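PDB 7CLU: methyltransferase domain-containing protein from Serratia marcescens, which transfers a methyl group from S-adenosyl-L-methionine to a hydroxyl oxygen of its substrate, as an O-methyltransferase of the prodigiosin pathway. Local coordinates for residues Gln254-Ile257 with Leu258-Tyr262; Gln308-Leu311 with Asp312-Arg315; His75-Ala78 with Ala79-Ala82. All blocks are in the same frame, centred on the assembly; numbering follows the deposited sequence.

Interaction 1 (Gln254-Ile257 with Leu258-Tyr262)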
loop_
_atom_site.group_PDB
_atom_site.type_symbol
_atom_site.label_atom_id
_atom_site.label_comp_id
_atom_site.label_asym_id
_atom_site.label_seq_id
_atom_site.Cartn_x
_atom_site.Cartn_y
_atom_site.Cartn_z
ATOM N N GLN A 254 18.990 -20.893 8.649
ATOM C CA GLN A 254 17.954 -21.795 9.138
ATOM C C GLN A 254 18.549 -23.157 9.469
ATOM O O GLN A 254 18.227 -23.756 10.504
ATOM C CB GLN A 254 16.841 -21.936 8.104
ATOM C CG GLN A 254 16.109 -20.649 7.775
ATOM C CD GLN A 254 14.924 -20.906 6.876
ATOM O OE1 GLN A 254 14.376 -22.018 6.855
ATOM N NE2 GLN A 254 14.506 -19.880 6.122
ATOM N N LEU A 255 19.443 -23.641 8.610
ATOM C CA LEU A 255 20.105 -24.918 8.853
ATOM C C LEU A 255 20.904 -24.883 10.153
ATOM O O LEU A 255 20.891 -25.850 10.925
ATOM C CB LEU A 255 21.009 -25.250 7.668
ATOM C CG LEU A 255 21.021 -26.646 7.072
ATOM C CD1 LEU A 255 19.618 -27.023 6.596
ATOM C CD2 LEU A 255 22.019 -26.696 5.925
ATOM N N THR A 256 21.599 -23.771 10.412
ATOM C CA THR A 256 22.391 -23.657 11.634
ATOM C C THR A 256 21.499 -23.702 12.870
ATOM O O THR A 256 21.780 -24.431 13.832
ATOM C CB THR A 256 23.207 -22.364 11.613
ATOM O OG1 THR A 256 24.182 -22.425 10.563
ATOM C CG2 THR A 256 23.886 -22.157 12.943
ATOM N N ILE A 257 20.416 -22.917 12.858
ATOM C CA ILE A 257 19.447 -22.932 13.953
ATOM C C ILE A 257 18.922 -24.345 14.183
ATOM O O ILE A 257 18.853 -24.826 15.321
ATOM C CB ILE A 257 18.294 -21.960 13.647
ATOM C CG1 ILE A 257 18.761 -20.505 13.753
ATOM C CG2 ILE A 257 17.140 -22.236 14.560
ATOM C CD1 ILE A 257 17.951 -19.541 12.908
ATOM N N LEU A 258 18.529 -25.025 13.101
ATOM C CA LEU A 258 17.903 -26.333 13.226
ATOM C C LEU A 258 18.906 -27.374 13.709
ATOM O O LEU A 258 18.570 -28.243 14.526
ATOM C CB LEU A 258 17.306 -26.761 11.892
ATOM C CG LEU A 258 16.048 -26.059 11.348
ATOM C CD1 LEU A 258 15.840 -26.491 9.911
ATOM C CD2 LEU A 258 14.823 -26.405 12.199
ATOM N N ARG A 259 20.136 -27.309 13.199
ATOM C CA ARG A 259 21.189 -28.182 13.700
ATOM C C ARG A 259 21.499 -27.869 15.158
ATOM O O ARG A 259 21.747 -28.777 15.958
ATOM C CB ARG A 259 22.440 -28.041 12.826
ATOM C CG ARG A 259 22.330 -28.727 11.466
ATOM C CD ARG A 259 23.708 -29.023 10.860
ATOM N NE ARG A 259 24.371 -27.805 10.417
ATOM C CZ ARG A 259 24.473 -27.435 9.143
ATOM N NH1 ARG A 259 23.962 -28.210 8.194
ATOM N NH2 ARG A 259 25.094 -26.299 8.818
ATOM N N ASN A 260 21.466 -26.586 15.531
ATOM C CA ASN A 260 21.732 -26.218 16.920
ATOM C C ASN A 260 20.682 -26.802 17.854
ATOM O O ASN A 260 21.015 -27.319 18.929
ATOM C CB ASN A 260 21.788 -24.694 17.069
ATOM C CG ASN A 260 23.117 -24.105 16.620
ATOM O OD1 ASN A 260 24.079 -24.836 16.383
ATOM N ND2 ASN A 260 23.174 -22.780 16.503
ATOM N N ILE A 261 19.404 -26.715 17.468
ATOM C CA ILE A 261 18.340 -27.305 18.278
ATOM C C ILE A 261 18.445 -28.824 18.287
ATOM O O ILE A 261 18.284 -29.459 19.333
ATOM C CB ILE A 261 16.965 -26.847 17.771
ATOM C CG1 ILE A 261 16.804 -25.336 17.996
ATOM C CG2 ILE A 261 15.875 -27.650 18.471
ATOM C CD1 ILE A 261 15.533 -24.752 17.408
ATOM N N TYR A 262 18.695 -29.430 17.123
ATOM C CA TYR A 262 18.819 -30.883 17.054
ATOM C C TYR A 262 19.892 -31.390 18.007
ATOM O O TYR A 262 19.674 -32.369 18.732
ATOM C CB TYR A 262 19.142 -31.316 15.627
ATOM C CG TYR A 262 19.290 -32.808 15.483
ATOM C CD1 TYR A 262 18.177 -33.609 15.268
ATOM C CD2 TYR A 262 20.540 -33.426 15.579
ATOM C CE1 TYR A 262 18.290 -34.980 15.142
ATOM C CE2 TYR A 262 20.665 -34.804 15.460
ATOM C CZ TYR A 262 19.533 -35.575 15.239
ATOM O OH TYR A 262 19.631 -36.943 15.112
#
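The guanidinium of R259 bends back over the preceding turn, and L255 O lies over one of its faces, offset toward the rim, 4.0 Å above the plane. Both residues belong to helix 251-264, the helix of a beta-alpha-beta crossover between strands 239-243 and 270-275 in the Rossmann-like methyltransferase domain. NH1 of R259 comes to 3.3 Å from L255 CD2, so the flat polar group rests against a leucine branch. The kink is at chi3 (-71°), which turns the tip toward L255. T256 OG1 lies obliquely to the same group and is not bonded to it. The amide of N260 runs beside T256, pointing the same way, with N260 ND2 3.7 Å from T256 CG2.

Four i to i+4 backbone bonds, from the N atoms of L258, R259, N260 and I261, hold these turns. On the buried side, I257 and I261 lie side by side, and L258 and I261 both pack on F271 of strand 270-275.

The polar ends have outside partners. Q254 NE2 bonds Y249 O; the Q254 side chain lies near H247, the predicted proton acceptor. N260 OD1 takes a bond from R263 NH2, and N260 ND2 bonds the carbonyl of V227, a residue that binds S-adenosyl-L-homocysteine. Two bonds thus fix the rotation of the N260 amide and tie the helix to the cofactor site. Between the two isoleucines, I257 CG2 meets I261 CD1 at 4.1 Å.

Interaction 2 (Gln308-Leu311 with Asp312-Arg315)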
loop_
_atom_site.group_PDB
_atom_site.type_symbol
_atom_site.label_atom_id
_atom_site.label_comp_id
_atom_site.label_asym_id
_atom_site.label_seq_id
_atom_site.Cartn_x
_atom_site.Cartn_y
_atom_site.Cartn_z
ATOM N N GLN A 308 7.830 -28.463 1.463
ATOM C CA GLN A 308 8.885 -29.411 1.105
ATOM C C GLN A 308 10.263 -28.841 1.395
ATOM O O GLN A 308 11.156 -29.557 1.870
ATOM C CB GLN A 308 8.773 -29.798 -0.370
ATOM C CG GLN A 308 9.621 -31.008 -0.739
ATOM C CD GLN A 308 9.123 -32.279 -0.063
ATOM O OE1 GLN A 308 7.920 -32.519 0.019
ATOM N NE2 GLN A 308 10.047 -33.073 0.458
ATOM N N GLU A 309 10.459 -27.549 1.107
ATOM C CA GLU A 309 11.743 -26.930 1.398
ATOM C C GLU A 309 12.044 -26.974 2.890
ATOM O O GLU A 309 13.192 -27.194 3.289
ATOM C CB GLU A 309 11.768 -25.495 0.871
ATOM C CG GLU A 309 12.168 -25.411 -0.591
ATOM C CD GLU A 309 11.889 -24.048 -1.214
ATOM O OE1 GLU A 309 11.123 -23.257 -0.619
ATOM O OE2 GLU A 309 12.432 -23.777 -2.309
ATOM N N TYR A 310 11.023 -26.779 3.734
ATOM C CA TYR A 310 11.239 -26.915 5.170
ATOM C C TYR A 310 11.528 -28.365 5.548
ATOM O O TYR A 310 12.402 -28.633 6.383
ATOM C CB TYR A 310 10.028 -26.391 5.943
ATOM C CG TYR A 310 9.919 -24.874 6.016
ATOM C CD1 TYR A 310 10.991 -24.088 6.429
ATOM C CD2 TYR A 310 8.712 -24.232 5.704
ATOM C CE1 TYR A 310 10.882 -22.678 6.498
ATOM C CE2 TYR A 310 8.583 -22.847 5.785
ATOM C CZ TYR A 310 9.663 -22.083 6.187
ATOM O OH TYR A 310 9.511 -20.722 6.250
ATOM N N LEU A 311 10.806 -29.314 4.946
ATOM C CA LEU A 311 11.099 -30.722 5.198
ATOM C C LEU A 311 12.547 -31.041 4.863
ATOM O O LEU A 311 13.241 -31.693 5.653
ATOM C CB LEU A 311 10.158 -31.616 4.391
ATOM C CG LEU A 311 8.694 -31.642 4.825
ATOM C CD1 LEU A 311 7.864 -32.565 3.942
ATOM C CD2 LEU A 311 8.582 -32.047 6.284
ATOM N N ASP A 312 13.027 -30.560 3.704
ATOM C CA ASP A 312 14.406 -30.809 3.299
ATOM C C ASP A 312 15.387 -30.271 4.330
ATOM O O ASP A 312 16.392 -30.925 4.641
ATOM C CB ASP A 312 14.682 -30.174 1.933
ATOM C CG ASP A 312 13.893 -30.824 0.804
ATOM O OD1 ASP A 312 13.416 -31.967 0.974
ATOM O OD2 ASP A 312 13.749 -30.185 -0.264
ATOM N N ARG A 313 15.111 -29.082 4.877
ATOM C CA ARG A 313 16.015 -28.498 5.860
ATOM C C ARG A 313 15.971 -29.257 7.179
ATOM O O ARG A 313 17.006 -29.410 7.840
ATOM C CB ARG A 313 15.688 -27.014 6.070
ATOM C CG ARG A 313 16.123 -26.172 4.902
ATOM C CD ARG A 313 15.786 -24.684 5.012
ATOM N NE ARG A 313 15.718 -24.144 3.657
ATOM C CZ ARG A 313 14.821 -23.261 3.253
ATOM N NH1 ARG A 313 13.923 -22.794 4.116
ATOM N NH2 ARG A 313 14.825 -22.847 1.995
ATOM N N PHE A 314 14.788 -29.733 7.586
ATOM C CA PHE A 314 14.711 -30.587 8.767
ATOM C C PHE A 314 15.608 -31.815 8.609
ATOM O O PHE A 314 16.418 -32.128 9.491
ATOM C CB PHE A 314 13.260 -31.010 9.030
ATOM C CG PHE A 314 12.522 -30.115 9.995
ATOM C CD1 PHE A 314 12.497 -28.732 9.810
ATOM C CD2 PHE A 314 11.850 -30.654 11.085
ATOM C CE1 PHE A 314 11.802 -27.904 10.699
ATOM C CE2 PHE A 314 11.153 -29.844 11.980
ATOM C CZ PHE A 314 11.121 -28.465 11.791
ATOM N N ARG A 315 15.489 -32.511 7.474
ATOM C CA ARG A 315 16.274 -33.725 7.261
ATOM C C ARG A 315 17.764 -33.412 7.232
ATOM O O ARG A 315 18.558 -34.075 7.911
ATOM C CB ARG A 315 15.833 -34.419 5.972
ATOM C CG ARG A 315 14.339 -34.672 5.928
ATOM C CD ARG A 315 13.893 -35.424 4.688
ATOM N NE ARG A 315 12.702 -36.203 4.996
ATOM C CZ ARG A 315 11.539 -36.109 4.360
ATOM N NH1 ARG A 315 11.387 -35.270 3.337
ATOM N NH2 ARG A 315 10.520 -36.870 4.753
#
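R313 reaches back along helix 307-316 over E309 and toward the ring of Y310. Its CB sits 3.7 Å from both E309 O and Y310 O. CG lies 3.5 Å from E309 O, and CD and NE of R313 are each 4.0 Å from E309 O. The chain is extended from CG to NE (chi2 178°), which sets E309 O over one face of the guanidinium. At the tip, R313 NH1 comes to 3.9 Å from Y310 CE1, with the ring and guanidinium planes 89° apart. R313 NH2 is 4.2 Å from E309 CB. NH1 is hydrogen-bonded to S305 OG and more weakly to Q254 OE1 of helix 251-264.

Q308 NE2 stands at the edge of the R315 guanidinium, in its plane. Y310 packs against H247, the predicted proton acceptor of this methyltransferase domain.

E309 OE1 is 4.6 Å from R313 NH2, well out of the guanidinium plane. E309 OE1 accepts a bond from S306 N, and E309 OE2 forms a salt bridge with K282. The attraction between E309 and R313 is therefore probably a general electrostatic one, with their directed bonds going to other partners.

Interaction 3 (His75-Ala78 with Ala79-Ala82)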
loop_
_atom_site.group_PDB
_atom_site.type_symbol
_atom_site.label_atom_id
_atom_site.label_comp_id
_atom_site.label_asym_id
_atom_site.label_seq_id
_atom_site.Cartn_x
_atom_site.Cartn_y
_atom_site.Cartn_z
ATOM N N HIS A 75 -18.864 9.333 12.560
ATOM C CA HIS A 75 -19.197 8.342 13.566
ATOM C C HIS A 75 -18.257 7.150 13.443
ATOM O O HIS A 75 -18.075 6.605 12.348
ATOM C CB HIS A 75 -20.664 7.898 13.425
ATOM C CG HIS A 75 -20.988 6.656 14.188
ATOM N ND1 HIS A 75 -21.112 6.640 15.560
ATOM C CD2 HIS A 75 -21.212 5.387 13.770
ATOM C CE1 HIS A 75 -21.379 5.410 15.959
ATOM N NE2 HIS A 75 -21.458 4.632 14.893
ATOM N N LEU A 76 -17.672 6.748 14.566
ATOM C CA LEU A 76 -16.866 5.529 14.606
ATOM C C LEU A 76 -17.755 4.293 14.695
ATOM O O LEU A 76 -18.466 4.122 15.692
ATOM C CB LEU A 76 -15.911 5.569 15.788
ATOM C CG LEU A 76 -15.038 4.332 15.957
ATOM C CD1 LEU A 76 -14.092 4.179 14.756
ATOM C CD2 LEU A 76 -14.237 4.420 17.256
ATOM N N PRO A 77 -17.747 3.412 13.697
ATOM C CA PRO A 77 -18.581 2.206 13.770
ATOM C C PRO A 77 -18.179 1.317 14.941
ATOM O O PRO A 77 -16.996 1.180 15.265
ATOM C CB PRO A 77 -18.322 1.513 12.425
ATOM C CG PRO A 77 -17.928 2.645 11.500
ATOM C CD PRO A 77 -17.128 3.581 12.370
ATOM N N ALA A 78 -19.189 0.698 15.563
ATOM C CA ALA A 78 -18.954 -0.101 16.762
ATOM C C ALA A 78 -17.984 -1.235 16.487
ATOM O O ALA A 78 -17.078 -1.496 17.283
ATOM C CB ALA A 78 -20.281 -0.649 17.299
ATOM N N ALA A 79 -18.152 -1.918 15.361
ATOM C CA ALA A 79 -17.309 -3.067 15.070
ATOM C C ALA A 79 -15.885 -2.692 14.685
ATOM O O ALA A 79 -15.064 -3.597 14.516
ATOM C CB ALA A 79 -17.937 -3.915 13.964
ATOM N N HIS A 80 -15.560 -1.401 14.559
ATOM C CA HIS A 80 -14.194 -0.968 14.298
ATOM C C HIS A 80 -13.460 -0.535 15.557
ATOM O O HIS A 80 -12.253 -0.279 15.490
ATOM C CB HIS A 80 -14.175 0.206 13.302
ATOM C CG HIS A 80 -14.812 -0.107 11.988
ATOM N ND1 HIS A 80 -15.019 0.851 11.020
ATOM C CD2 HIS A 80 -15.282 -1.267 11.475
ATOM C CE1 HIS A 80 -15.609 0.299 9.974
ATOM N NE2 HIS A 80 -15.781 -0.985 10.224
ATOM N N ARG A 81 -14.169 -0.431 16.684
ATOM C CA ARG A 81 -13.584 0.082 17.920
ATOM C C ARG A 81 -12.412 -0.774 18.388
ATOM O O ARG A 81 -11.400 -0.247 18.862
ATOM C CB ARG A 81 -14.654 0.138 19.017
ATOM C CG ARG A 81 -15.793 1.093 18.707
ATOM C CD ARG A 81 -16.844 1.142 19.831
ATOM N NE ARG A 81 -17.616 2.379 19.715
ATOM C CZ ARG A 81 -17.315 3.508 20.350
ATOM N NH1 ARG A 81 -18.059 4.588 20.147
ATOM N NH2 ARG A 81 -16.278 3.553 21.189
ATOM N N ALA A 82 -12.536 -2.091 18.262
ATOM C CA ALA A 82 -11.560 -2.990 18.862
ATOM C C ALA A 82 -10.182 -2.822 18.238
ATOM O O ALA A 82 -9.172 -3.093 18.900
ATOM C CB ALA A 82 -12.038 -4.436 18.734
HETATM O O HOH W 1 -19.682 2.711 17.592
HETATM O O HOH W 2 -15.166 -3.221 18.035
#
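P77 CB sits over one face of the H80 imidazole, and the two side chains cross at a slant. P77 CB is 3.8 Å from the centroid of the H80 ring and 16° off its normal, a CH-pi contact. P77 CG is set beyond the ND1-CE1 edge, 3.5 Å from H80 ND1. The H80 side chain has CG beside its backbone N (chi1 -58°), which brings the ring against the proline.

L76 and R81 form the second pair. They also lie aslant, and L76 CD2 touches R81 CG at 3.9 Å. The same CD2 lies over a face of the R81 guanidinium, while A78 CA is near its edge. R81 CG is also 3.2 Å from A78 O, and the extended chain carries NE on to water 1. This water lies in the guanidinium plane. It accepts a bond from R81 NE at 3.0 Å and donates one to L76 O, joining the two residues.

Two i to i+3 backbone bonds shape the turn. H80 N bonds P77 O at 3.0 Å, and R81 N bonds A78 O at 3.2 Å. Water 2 links A78 O to A82 N. It donates to the carbonyl and accepts from the amide.

The turn leads from the two-stranded hairpin 68-70/73-75 into helix 81-84 of the dimerisation domain. R81 NH2 bonds R34 O, and L76 packs on L33, L67 and L85. H80 ND1 bonds Y66 O, just ahead of strand 68-70, while H80 NE2 bonds L3 N of the second subunit, just ahead of that subunit's helix 5-12.

In the fold
Interaction 3 comes first along the chain, in the N-terminal dimerisation domain between strand 73-75 and helix 81-84. Interactions 1 and 2 follow in the methyltransferase domain, on helices 251-264 and 307-316. Their centres are about 12 Å apart and they touch: L255 CD1 is 3.8 Å from R313 O. These two helices pack together beside the seven-stranded sheet, near the predicted proton acceptor H247. Interaction 3 is on the opposite side of the chain's centre, with its centre about 45 Å from that of interaction 1 and about 44 Å from that of interaction 2. It thus lies in a part of the chain that meets the second subunit through H80, far from the methyltransferase site.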